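Local coordinates for alpha-pyrone synthesis polyketide synthase-like Pks18 (Mycobacterium tuberculosis, PDB 1TED), which probably extends medium- and long-chain aliphatic acyl-CoA starters with malonyl-CoA to make tri- and tetraketide alpha-pyrones, at residues M173-A178 with N346-S351; L198-E203 with D226-L231; W310-G315 with V373-G378; T142-I147 with E203-N208. All blocks are in the same frame, centred on the assembly; numbering follows the deposited sequence.

Contact 1. Residues M173-A178 with N346-S351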
loop_
_atom_site.group_PDB
_atom_site.type_symbol
_atom_site.label_atom_id
_atom_site.label_comp_id
_atom_site.label_asym_id
_atom_site.label_seq_id
_atom_site.Cartn_x
_atom_site.Cartn_y
_atom_site.Cartn_z
ATOM N N MET A 173 6.744 3.095 0.404
ATOM C CA MET A 173 6.763 4.327 -0.359
ATOM C C MET A 173 7.683 5.275 0.421
ATOM O O MET A 173 7.746 6.477 0.164
ATOM C CB MET A 173 5.346 4.889 -0.553
ATOM C CG MET A 173 4.500 3.980 -1.442
ATOM S SD MET A 173 3.116 4.748 -2.278
ATOM C CE MET A 173 3.928 5.311 -3.782
ATOM N N GLY A 174 8.389 4.695 1.386
ATOM C CA GLY A 174 9.357 5.430 2.187
ATOM C C GLY A 174 9.040 6.701 2.962
ATOM O O GLY A 174 7.959 6.878 3.528
ATOM N N CYS A 175 10.028 7.589 2.981
ATOM C CA CYS A 175 9.955 8.853 3.704
ATOM C C CYS A 175 8.866 9.796 3.228
ATOM O O CYS A 175 8.461 10.691 3.966
ATOM C CB CYS A 175 11.319 9.575 3.649
ATOM S SG CYS A 175 12.708 8.679 4.409
ATOM N N ALA A 176 8.383 9.595 2.005
ATOM C CA ALA A 176 7.344 10.468 1.456
ATOM C C ALA A 176 5.933 9.872 1.492
ATOM O O ALA A 176 5.003 10.444 0.924
ATOM C CB ALA A 176 7.705 10.865 0.014
ATOM N N ALA A 177 5.771 8.748 2.182
ATOM C CA ALA A 177 4.476 8.059 2.241
ATOM C C ALA A 177 3.309 8.840 2.865
ATOM O O ALA A 177 2.145 8.567 2.570
ATOM C CB ALA A 177 4.645 6.712 2.942
ATOM N N ALA A 178 3.603 9.807 3.725
ATOM C CA ALA A 178 2.529 10.578 4.326
ATOM C C ALA A 178 1.791 11.318 3.225
ATOM O O ALA A 178 0.582 11.513 3.319
ATOM C CB ALA A 178 3.073 11.562 5.346
ATOM N N ASN A 346 15.411 10.717 11.951
ATOM C CA ASN A 346 14.545 10.545 10.788
ATOM C C ASN A 346 13.581 9.396 11.036
ATOM O O ASN A 346 13.992 8.238 11.146
ATOM C CB ASN A 346 15.385 10.270 9.537
ATOM C CG ASN A 346 14.534 9.892 8.322
ATOM O OD1 ASN A 346 13.358 10.240 8.230
ATOM N ND2 ASN A 346 15.142 9.194 7.379
ATOM N N MET A 347 12.295 9.726 11.130
ATOM C CA MET A 347 11.267 8.723 11.381
ATOM C C MET A 347 10.493 8.417 10.108
ATOM O O MET A 347 9.305 8.109 10.142
ATOM C CB MET A 347 10.308 9.210 12.466
ATOM C CG MET A 347 10.981 9.631 13.761
ATOM S SD MET A 347 9.909 10.802 14.599
ATOM C CE MET A 347 10.202 10.423 16.221
ATOM N N LEU A 348 11.183 8.523 8.980
ATOM C CA LEU A 348 10.590 8.229 7.687
ATOM C C LEU A 348 9.305 9.026 7.406
ATOM O O LEU A 348 9.286 10.245 7.590
ATOM C CB LEU A 348 10.348 6.714 7.589
ATOM C CG LEU A 348 11.577 5.857 7.235
ATOM C CD1 LEU A 348 12.816 6.383 7.910
ATOM C CD2 LEU A 348 11.346 4.416 7.625
ATOM N N SER A 349 8.245 8.343 6.971
ATOM C CA SER A 349 6.980 8.999 6.639
ATOM C C SER A 349 6.412 9.905 7.717
ATOM O O SER A 349 5.754 10.894 7.421
ATOM C CB SER A 349 5.926 7.956 6.269
ATOM O OG SER A 349 5.726 7.023 7.318
ATOM N N VAL A 350 6.676 9.565 8.968
ATOM C CA VAL A 350 6.166 10.313 10.105
ATOM C C VAL A 350 6.701 11.736 10.277
ATOM O O VAL A 350 5.965 12.632 10.701
ATOM C CB VAL A 350 6.465 9.538 11.408
ATOM C CG1 VAL A 350 6.040 10.351 12.615
ATOM C CG2 VAL A 350 5.771 8.183 11.376
ATOM N N SER A 351 7.977 11.933 9.948
ATOM C CA SER A 351 8.645 13.219 10.134
ATOM C C SER A 351 7.981 14.455 9.551
ATOM O O SER A 351 7.918 15.500 10.196
ATOM C CB SER A 351 10.084 13.120 9.643
ATOM O OG SER A 351 10.780 12.141 10.395
#

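Contact 2. Residues L198-E203 with D226-L231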
loop_
_atom_site.group_PDB
_atom_site.type_symbol
_atom_site.label_atom_id
_atom_site.label_comp_id
_atom_site.label_asym_id
_atom_site.label_seq_id
_atom_site.Cartn_x
_atom_site.Cartn_y
_atom_site.Cartn_z
ATOM N N LEU A 198 -9.085 8.810 8.190
ATOM C CA LEU A 198 -8.045 8.750 9.202
ATOM C C LEU A 198 -6.772 8.245 8.531
ATOM O O LEU A 198 -6.773 7.177 7.903
ATOM C CB LEU A 198 -8.447 7.796 10.340
ATOM C CG LEU A 198 -7.384 7.511 11.415
ATOM C CD1 LEU A 198 -7.114 8.764 12.232
ATOM C CD2 LEU A 198 -7.856 6.403 12.341
ATOM N N VAL A 199 -5.700 9.028 8.644
ATOM C CA VAL A 199 -4.407 8.665 8.070
ATOM C C VAL A 199 -3.423 8.383 9.199
ATOM O O VAL A 199 -3.284 9.171 10.135
ATOM C CB VAL A 199 -3.853 9.790 7.157
ATOM C CG1 VAL A 199 -2.473 9.415 6.638
ATOM C CG2 VAL A 199 -4.777 9.983 5.988
ATOM N N VAL A 200 -2.739 7.249 9.112
ATOM C CA VAL A 200 -1.807 6.865 10.153
ATOM C C VAL A 200 -0.473 6.406 9.579
ATOM O O VAL A 200 -0.413 5.479 8.770
ATOM C CB VAL A 200 -2.420 5.733 11.044
ATOM C CG1 VAL A 200 -1.458 5.324 12.133
ATOM C CG2 VAL A 200 -3.722 6.209 11.670
ATOM N N CYS A 201 0.593 7.090 9.985
ATOM C CA CYS A 201 1.936 6.746 9.556
ATOM C C CYS A 201 2.641 6.255 10.817
ATOM O O CYS A 201 2.683 6.952 11.827
ATOM C CB CYS A 201 2.636 7.970 8.969
ATOM S SG CYS A 201 1.774 8.712 7.555
ATOM N N ILE A 202 3.169 5.041 10.763
ATOM C CA ILE A 202 3.837 4.446 11.913
ATOM C C ILE A 202 5.169 3.885 11.444
ATOM O O ILE A 202 5.230 3.068 10.524
ATOM C CB ILE A 202 2.963 3.313 12.525
ATOM C CG1 ILE A 202 3.737 2.564 13.612
ATOM C CG2 ILE A 202 2.497 2.367 11.430
ATOM C CD1 ILE A 202 3.789 3.283 14.946
ATOM N N GLU A 203 6.247 4.321 12.074
ATOM C CA GLU A 203 7.546 3.861 11.644
ATOM C C GLU A 203 8.381 3.397 12.826
ATOM O O GLU A 203 8.650 4.157 13.762
ATOM C CB GLU A 203 8.233 4.991 10.872
ATOM C CG GLU A 203 8.857 4.571 9.547
ATOM C CD GLU A 203 7.850 4.146 8.474
ATOM O OE1 GLU A 203 7.087 5.006 7.981
ATOM O OE2 GLU A 203 7.835 2.951 8.118
ATOM N N ASP A 226 12.223 6.159 15.664
ATOM C CA ASP A 226 10.854 5.636 15.720
ATOM C C ASP A 226 9.804 6.721 15.960
ATOM O O ASP A 226 10.029 7.661 16.718
ATOM C CB ASP A 226 10.745 4.579 16.839
ATOM C CG ASP A 226 11.544 3.313 16.547
ATOM O OD1 ASP A 226 12.386 3.315 15.621
ATOM O OD2 ASP A 226 11.328 2.307 17.258
ATOM N N GLY A 227 8.643 6.583 15.335
ATOM C CA GLY A 227 7.620 7.593 15.535
ATOM C C GLY A 227 6.283 7.254 14.923
ATOM O O GLY A 227 6.163 6.312 14.143
ATOM N N CYS A 228 5.268 8.025 15.285
ATOM C CA CYS A 228 3.933 7.811 14.757
ATOM C C CYS A 228 3.214 9.144 14.617
ATOM O O CYS A 228 3.455 10.077 15.381
ATOM C CB CYS A 228 3.139 6.888 15.688
ATOM S SG CYS A 228 1.493 6.458 15.078
ATOM N N ALA A 229 2.340 9.231 13.626
ATOM C CA ALA A 229 1.580 10.445 13.402
ATOM C C ALA A 229 0.282 10.085 12.701
ATOM O O ALA A 229 0.221 9.119 11.941
ATOM C CB ALA A 229 2.380 11.442 12.559
ATOM N N ALA A 230 -0.753 10.872 12.960
ATOM C CA ALA A 230 -2.049 10.620 12.366
ATOM C C ALA A 230 -2.712 11.928 11.958
ATOM O O ALA A 230 -2.474 12.970 12.564
ATOM C CB ALA A 230 -2.941 9.857 13.362
ATOM N N LEU A 231 -3.534 11.863 10.917
ATOM C CA LEU A 231 -4.256 13.035 10.431
ATOM C C LEU A 231 -5.720 12.647 10.269
ATOM O O LEU A 231 -6.025 11.507 9.933
ATOM C CB LEU A 231 -3.732 13.472 9.060
ATOM C CG LEU A 231 -2.249 13.763 8.878
ATOM C CD1 LEU A 231 -1.983 13.974 7.393
ATOM C CD2 LEU A 231 -1.849 14.992 9.686
#

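Contact 3. Residues W310-G315 with V373-G378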
loop_
_atom_site.group_PDB
_atom_site.type_symbol
_atom_site.label_atom_id
_atom_site.label_comp_id
_atom_site.label_asym_id
_atom_site.label_seq_id
_atom_site.Cartn_x
_atom_site.Cartn_y
_atom_site.Cartn_z
ATOM N N TRP A 310 8.415 26.145 5.194
ATOM C CA TRP A 310 8.900 25.138 4.288
ATOM C C TRP A 310 9.037 23.880 5.129
ATOM O O TRP A 310 9.970 23.740 5.916
ATOM C CB TRP A 310 10.239 25.554 3.684
ATOM C CG TRP A 310 10.090 26.627 2.634
ATOM C CD1 TRP A 310 10.221 27.978 2.808
ATOM C CD2 TRP A 310 9.733 26.436 1.258
ATOM N NE1 TRP A 310 9.967 28.635 1.630
ATOM C CE2 TRP A 310 9.664 27.712 0.662
ATOM C CE3 TRP A 310 9.462 25.308 0.472
ATOM C CZ2 TRP A 310 9.335 27.894 -0.688
ATOM C CZ3 TRP A 310 9.132 25.489 -0.874
ATOM C CH2 TRP A 310 9.074 26.775 -1.436
ATOM N N ALA A 311 8.068 22.984 4.989
ATOM C CA ALA A 311 8.080 21.722 5.724
ATOM C C ALA A 311 8.882 20.718 4.906
ATOM O O ALA A 311 8.330 19.858 4.207
ATOM C CB ALA A 311 6.642 21.219 5.955
ATOM N N ILE A 312 10.200 20.853 4.988
ATOM C CA ILE A 312 11.109 19.982 4.268
ATOM C C ILE A 312 11.332 18.709 5.062
ATOM O O ILE A 312 11.687 18.764 6.237
ATOM C CB ILE A 312 12.466 20.676 4.050
ATOM C CG1 ILE A 312 12.261 21.957 3.227
ATOM C CG2 ILE A 312 13.444 19.712 3.383
ATOM C CD1 ILE A 312 13.512 22.798 3.070
ATOM N N HIS A 313 11.120 17.560 4.429
ATOM C CA HIS A 313 11.328 16.303 5.123
ATOM C C HIS A 313 12.705 16.272 5.782
ATOM O O HIS A 313 13.728 16.312 5.100
ATOM C CB HIS A 313 11.227 15.115 4.175
ATOM C CG HIS A 313 11.633 13.830 4.819
ATOM N ND1 HIS A 313 10.946 13.291 5.887
ATOM C CD2 HIS A 313 12.729 13.054 4.648
ATOM C CE1 HIS A 313 11.606 12.245 6.353
ATOM N NE2 HIS A 313 12.692 12.081 5.618
ATOM N N PRO A 314 12.742 16.185 7.122
ATOM C CA PRO A 314 14.015 16.147 7.852
ATOM C C PRO A 314 14.648 14.761 7.867
ATOM O O PRO A 314 14.795 14.148 8.915
ATOM C CB PRO A 314 13.627 16.640 9.240
ATOM C CG PRO A 314 12.224 16.120 9.395
ATOM C CD PRO A 314 11.600 16.344 8.045
ATOM N N GLY A 315 15.039 14.282 6.690
ATOM C CA GLY A 315 15.635 12.965 6.581
ATOM C C GLY A 315 17.078 12.909 7.026
ATOM O O GLY A 315 17.618 11.828 7.255
ATOM N N VAL A 373 4.694 24.979 1.825
ATOM C CA VAL A 373 4.925 23.869 0.926
ATOM C C VAL A 373 5.653 22.799 1.726
ATOM O O VAL A 373 6.605 23.087 2.462
ATOM C CB VAL A 373 5.835 24.247 -0.265
ATOM C CG1 VAL A 373 6.118 22.995 -1.094
ATOM C CG2 VAL A 373 5.185 25.358 -1.128
ATOM N N ALA A 374 5.187 21.566 1.600
ATOM C CA ALA A 374 5.821 20.459 2.285
ATOM C C ALA A 374 6.209 19.452 1.213
ATOM O O ALA A 374 5.527 19.325 0.191
ATOM C CB ALA A 374 4.861 19.831 3.278
ATOM N N PHE A 375 7.331 18.775 1.416
ATOM C CA PHE A 375 7.749 17.754 0.475
ATOM C C PHE A 375 8.736 16.808 1.112
ATOM O O PHE A 375 9.404 17.154 2.079
ATOM C CB PHE A 375 8.327 18.356 -0.821
ATOM C CG PHE A 375 9.524 19.246 -0.619
ATOM C CD1 PHE A 375 10.769 18.712 -0.345
ATOM C CD2 PHE A 375 9.399 20.625 -0.732
ATOM C CE1 PHE A 375 11.875 19.537 -0.188
ATOM C CE2 PHE A 375 10.500 21.453 -0.574
ATOM C CZ PHE A 375 11.738 20.909 -0.302
ATOM N N ALA A 376 8.788 15.598 0.568
ATOM C CA ALA A 376 9.680 14.559 1.044
ATOM C C ALA A 376 10.106 13.756 -0.175
ATOM O O ALA A 376 9.630 14.011 -1.291
ATOM C CB ALA A 376 8.966 13.675 2.048
ATOM N N PHE A 377 10.986 12.782 0.044
ATOM C CA PHE A 377 11.505 11.973 -1.052
ATOM C C PHE A 377 11.235 10.484 -0.914
ATOM O O PHE A 377 11.578 9.865 0.092
ATOM C CB PHE A 377 13.005 12.238 -1.192
ATOM C CG PHE A 377 13.332 13.692 -1.350
ATOM C CD1 PHE A 377 13.121 14.335 -2.559
ATOM C CD2 PHE A 377 13.763 14.443 -0.257
ATOM C CE1 PHE A 377 13.326 15.710 -2.686
ATOM C CE2 PHE A 377 13.971 15.823 -0.366
ATOM C CZ PHE A 377 13.752 16.459 -1.582
ATOM N N GLY A 378 10.605 9.919 -1.940
ATOM C CA GLY A 378 10.291 8.501 -1.941
ATOM C C GLY A 378 11.176 7.729 -2.901
ATOM O O GLY A 378 11.855 8.331 -3.742
#

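Contact 4. Residues T142-I147 with E203-N208. With MYR (myristic acid), chain E.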
loop_
_atom_site.group_PDB
_atom_site.type_symbol
_atom_site.label_atom_id
_atom_site.label_comp_id
_atom_site.label_asym_id
_atom_site.label_seq_id
_atom_site.Cartn_x
_atom_site.Cartn_y
_atom_site.Cartn_z
ATOM N N THR A 142 3.613 2.557 6.144
ATOM C CA THR A 142 4.804 2.086 6.849
ATOM C C THR A 142 5.770 1.488 5.845
ATOM O O THR A 142 5.372 1.082 4.753
ATOM C CB THR A 142 4.492 0.948 7.855
ATOM O OG1 THR A 142 3.289 1.250 8.570
ATOM C CG2 THR A 142 5.645 0.783 8.845
ATOM N N SER A 143 7.038 1.417 6.233
ATOM C CA SER A 143 8.072 0.810 5.408
ATOM C C SER A 143 8.969 -0.013 6.328
ATOM O O SER A 143 10.023 -0.487 5.921
ATOM C CB SER A 143 8.885 1.888 4.686
ATOM O OG SER A 143 8.110 2.492 3.661
ATOM N N THR A 144 8.527 -0.195 7.572
ATOM C CA THR A 144 9.303 -0.940 8.569
ATOM C C THR A 144 8.568 -2.103 9.243
ATOM O O THR A 144 9.056 -2.642 10.234
ATOM C CB THR A 144 9.806 0.010 9.686
ATOM O OG1 THR A 144 8.709 0.794 10.181
ATOM C CG2 THR A 144 10.902 0.943 9.155
ATOM N N GLY A 145 7.416 -2.495 8.700
ATOM C CA GLY A 145 6.636 -3.576 9.292
ATOM C C GLY A 145 6.286 -4.764 8.407
ATOM O O GLY A 145 7.139 -5.574 8.090
ATOM N N PHE A 146 5.022 -4.878 8.020
ATOM C CA PHE A 146 4.521 -5.975 7.168
ATOM C C PHE A 146 4.054 -7.210 7.950
ATOM O O PHE A 146 4.855 -8.094 8.253
ATOM C CB PHE A 146 5.566 -6.449 6.128
ATOM C CG PHE A 146 6.232 -5.340 5.348
ATOM C CD1 PHE A 146 5.680 -4.060 5.287
ATOM C CD2 PHE A 146 7.437 -5.581 4.686
ATOM C CE1 PHE A 146 6.321 -3.036 4.580
ATOM C CE2 PHE A 146 8.085 -4.575 3.979
ATOM C CZ PHE A 146 7.530 -3.299 3.925
ATOM N N ILE A 147 2.763 -7.272 8.272
ATOM C CA ILE A 147 2.192 -8.419 8.985
ATOM C C ILE A 147 0.742 -8.643 8.571
ATOM O O ILE A 147 0.061 -7.699 8.194
ATOM C CB ILE A 147 2.207 -8.254 10.518
ATOM C CG1 ILE A 147 2.863 -6.936 10.899
ATOM C CG2 ILE A 147 2.890 -9.455 11.172
ATOM C CD1 ILE A 147 1.871 -5.884 11.322
ATOM N N GLU A 203 6.247 4.321 12.074
ATOM C CA GLU A 203 7.546 3.861 11.644
ATOM C C GLU A 203 8.381 3.397 12.826
ATOM O O GLU A 203 8.650 4.157 13.762
ATOM C CB GLU A 203 8.233 4.991 10.872
ATOM C CG GLU A 203 8.857 4.571 9.547
ATOM C CD GLU A 203 7.850 4.146 8.474
ATOM O OE1 GLU A 203 7.087 5.006 7.981
ATOM O OE2 GLU A 203 7.835 2.951 8.118
ATOM N N LEU A 204 8.764 2.127 12.779
ATOM C CA LEU A 204 9.559 1.506 13.829
ATOM C C LEU A 204 10.869 0.960 13.288
ATOM O O LEU A 204 10.997 -0.241 13.027
ATOM C CB LEU A 204 8.768 0.372 14.484
ATOM C CG LEU A 204 7.957 0.730 15.728
ATOM C CD1 LEU A 204 7.189 2.007 15.503
ATOM C CD2 LEU A 204 7.022 -0.431 16.068
ATOM N N CYS A 205 11.840 1.849 13.126
ATOM C CA CYS A 205 13.153 1.477 12.620
ATOM C C CYS A 205 13.951 0.629 13.618
ATOM O O CYS A 205 14.568 -0.363 13.234
ATOM C CB CYS A 205 13.953 2.740 12.263
ATOM S SG CYS A 205 13.242 3.766 10.944
ATOM N N SER A 206 13.934 1.024 14.892
ATOM C CA SER A 206 14.675 0.317 15.940
ATOM C C SER A 206 14.463 -1.192 15.885
ATOM O O SER A 206 15.335 -1.969 16.267
ATOM C CB SER A 206 14.287 0.855 17.332
ATOM O OG SER A 206 12.956 0.519 17.706
ATOM N N VAL A 207 13.301 -1.595 15.392
ATOM C CA VAL A 207 12.949 -2.997 15.276
ATOM C C VAL A 207 13.767 -3.724 14.208
ATOM O O VAL A 207 13.852 -4.954 14.218
ATOM C CB VAL A 207 11.432 -3.127 14.989
ATOM C CG1 VAL A 207 11.138 -4.337 14.150
ATOM C CG2 VAL A 207 10.688 -3.227 16.295
ATOM N N ASN A 208 14.385 -2.974 13.301
ATOM C CA ASN A 208 15.178 -3.592 12.243
ATOM C C ASN A 208 16.683 -3.413 12.424
ATOM O O ASN A 208 17.455 -3.661 11.499
ATOM C CB ASN A 208 14.763 -3.046 10.867
ATOM C CG ASN A 208 13.328 -3.415 10.490
ATOM O OD1 ASN A 208 12.384 -2.677 10.783
ATOM N ND2 ASN A 208 13.163 -4.562 9.843
HETATM C C1 MYR E . 20.742 2.521 16.974
HETATM O O1 MYR E . 20.668 3.200 17.996
HETATM O O2 MYR E . 21.824 2.421 16.394
HETATM C C2 MYR E . 19.505 1.806 16.427
HETATM C C3 MYR E . 19.062 2.419 15.097
HETATM C C4 MYR E . 17.805 1.727 14.562
HETATM C C5 MYR E . 17.381 2.302 13.209
HETATM C C6 MYR E . 18.410 2.031 12.108
HETATM C C7 MYR E . 18.494 0.550 11.725
HETATM C C8 MYR E . 17.221 0.055 11.034
HETATM C C9 MYR E . 16.985 0.771 9.702
HETATM C C10 MYR E . 15.640 0.367 9.100
HETATM C C11 MYR E . 15.372 1.130 7.801
HETATM C C12 MYR E . 14.003 0.769 7.222
HETATM C C13 MYR E . 13.719 1.595 5.966
HETATM C C14 MYR E . 12.336 1.276 5.397
HETATM O O HOH W 1 7.041 4.544 4.756
#

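Contact 1. Residues M173-A178 with N346-S351
C175 meets L348 and N346 through its sulfur. With SG anti to the carbonyl carbon (chi1 -61°), the thiol comes alongside the start of 346-351: SG lies 3.9 Å from L348 CA and an equal 3.9 Å from N346 ND2. The leucine branch adds its CG to the same sulfur, 4.2 Å from C175 SG. N346 is held by its own chain: OD1 accepts the backbone N of L348 in an Asx turn, at 2.9 Å, with the donor above the carbonyl plane rather than on a lone pair. That bond helps fix the amide's rotation, with ND2 nearer the sulfur than OD1. Further on, S349 brings its CB close to the other segment, 3.6 Å from G174 O and 3.8 Å from A177 CB, while its OG bonds to E203. The methyl of A178 rests 3.5 Å from S349 O, and the CA-H of S349 points at C175 O almost straight (160° at the hydrogen). No hydrogen bond joins the two segments, so the starts of helices 177-191 and 349-361 meet by close packing. C175 is the probable nucleophile, and N346 beside it, with H313 close by, is consistent with the Cys-His-Asn triad of chalcone synthase-like enzymes.

Contact 2. Residues L198-E203 with D226-L231
Strands 198-203 and 226-231 run antiparallel, their axes 4.6 Å apart at 168°, with V199-L231, C201-A229 and E203-G227 as hydrogen-bonded pairs. Each of these pairs gives two bonds, and those donated by 198-203 are close to straight: V199 N reaches L231 O at 2.8 Å and 176°. V200-A230 and I202-C228 are the non-hydrogen-bonded pairs.

On the face of V200, I202, C228 and A230, the contacts are apolar. I202 has CG1 anti to its backbone N (chi1 172°), and from there CD1 reaches over to C228, 3.7 Å from its CB and 3.9 Å from its SG. V200 spreads its two methyls over two residues of the other strand, CG2 4.1 Å from A230 CB and CG1 4.3 Å from C228 SG. L116 and V120 of helix 102-125 pack on this face at C228.

The face of V199, C201, A229 and L231 is apolar as far as these four go; V199 and L231 stand beside each other, CB to CB 4.1 Å. Helices 177-191 and 349-361 lie against it, A178 and S349 touching C201 and I353 touching A229 and L231. E203, the polar exception, bends at chi2 and carries its carboxylate away from strand 226-231, where S349 bonds to it. With helix 102-125 on the other face, this fits the alpha-beta-alpha-beta-alpha layering of the thiolase fold, whose central helices are buried.

Contact 3. Residues W310-G315 with V373-G378
This is the outer parallel strand pair in the C-terminal half of the thiolase fold: strand 310-312, at one edge of the sheet within this chain, lies beside 373-378 with only 9° between their directions. The backbone ladder has three bonds. A311 N gives to V373 O at 2.9 Å, F375 N gives to A311 O at a longer 3.2 Å, and H313 N gives to F375 O at 2.9 Å, already beyond the end of the short strand.

On one face, W310 and V373 run alongside each other in the same direction, the six-membered ring of the indole close to the valine branches, with W310 CZ3 3.6 Å from V373 CB. F375 places its ring between the backbone N and the carbonyl carbon (chi1 59°), which swings it across to the first strand. There its CZ sits 3.7 Å from I312 CG1, while its CE2 meets the indole obliquely near W310 CE3. Helix 317-327 covers this aromatic cluster, with S323 on F375 and L327 on W310. The other face is lined by small residues: A311 CB and A374 CB are 3.5 Å apart, and V355 of helix 349-361 closes over A311.

Where the strand gives out, H313 leans toward A376, CB to CB 3.4 Å, and its imidazole reaches C175, the probable nucleophile. One face of that ring carries the backbone N of G315, 3.2 Å above the plane and offset toward the rim.

Contact 4. Residues T142-I147 with E203-N208
T144 lies across the end of E203, where the loop after strand 135-142 of the thiolase fold meets the end of strand 196-204, both lining the tunnel that holds a myristic acid. With OG1 between its backbone N and carbonyl carbon (chi1 50°), the threonine hydroxyl works both ways: it accepts from L204 N at 2.9 Å and donates to E203 OE2 at 3.1 Å. It meets that oxygen on its anti side, tilted 25° from the carboxylate plane. The syn lone pair of the same oxygen goes to the backbone N of S143, a short bond of 2.6 Å. Two donors grip OE2 and S349 holds OE1, pinning the carboxylate at both oxygens; the donors on OE2 would probably favour its ionised form. T142 and the glutamate run past one another head to tail, bringing the threonine methyl CG2 up to OE2.

The apolar side of T144 faces the fatty acid, its CG2 3.7 Å from C12 of the chain. C205 and N208 line the tunnel toward the carboxyl end: C205 CB is 3.6 Å from C5 of the fatty acid and N208 CB 3.9 Å from its C10. Beside E203, a water sits 2.6 Å from S143 OG.

How the contacts relate
Contact 1 lies between contact 3 and the pair formed by contacts 2 and 4: its centre is about 9 Å from those of contacts 2 and 3 and about 11 Å from that of contact 4. Contacts 1 and 3 meet at the probable active site, where H313 NE2 is 3.5 Å from C175 CB. E203 belongs to both contacts 2 and 4, and its OE1, 2.5 Å from S349 OG, links them to contact 1. D226 OD2, 2.5 Å from S206 OG, makes a second link between contacts 2 and 4. The myristic acid, beside contact 4 and about 4 Å from the L348 side chain, runs toward C175, its C14 stopping 7.5 Å from C175 SG.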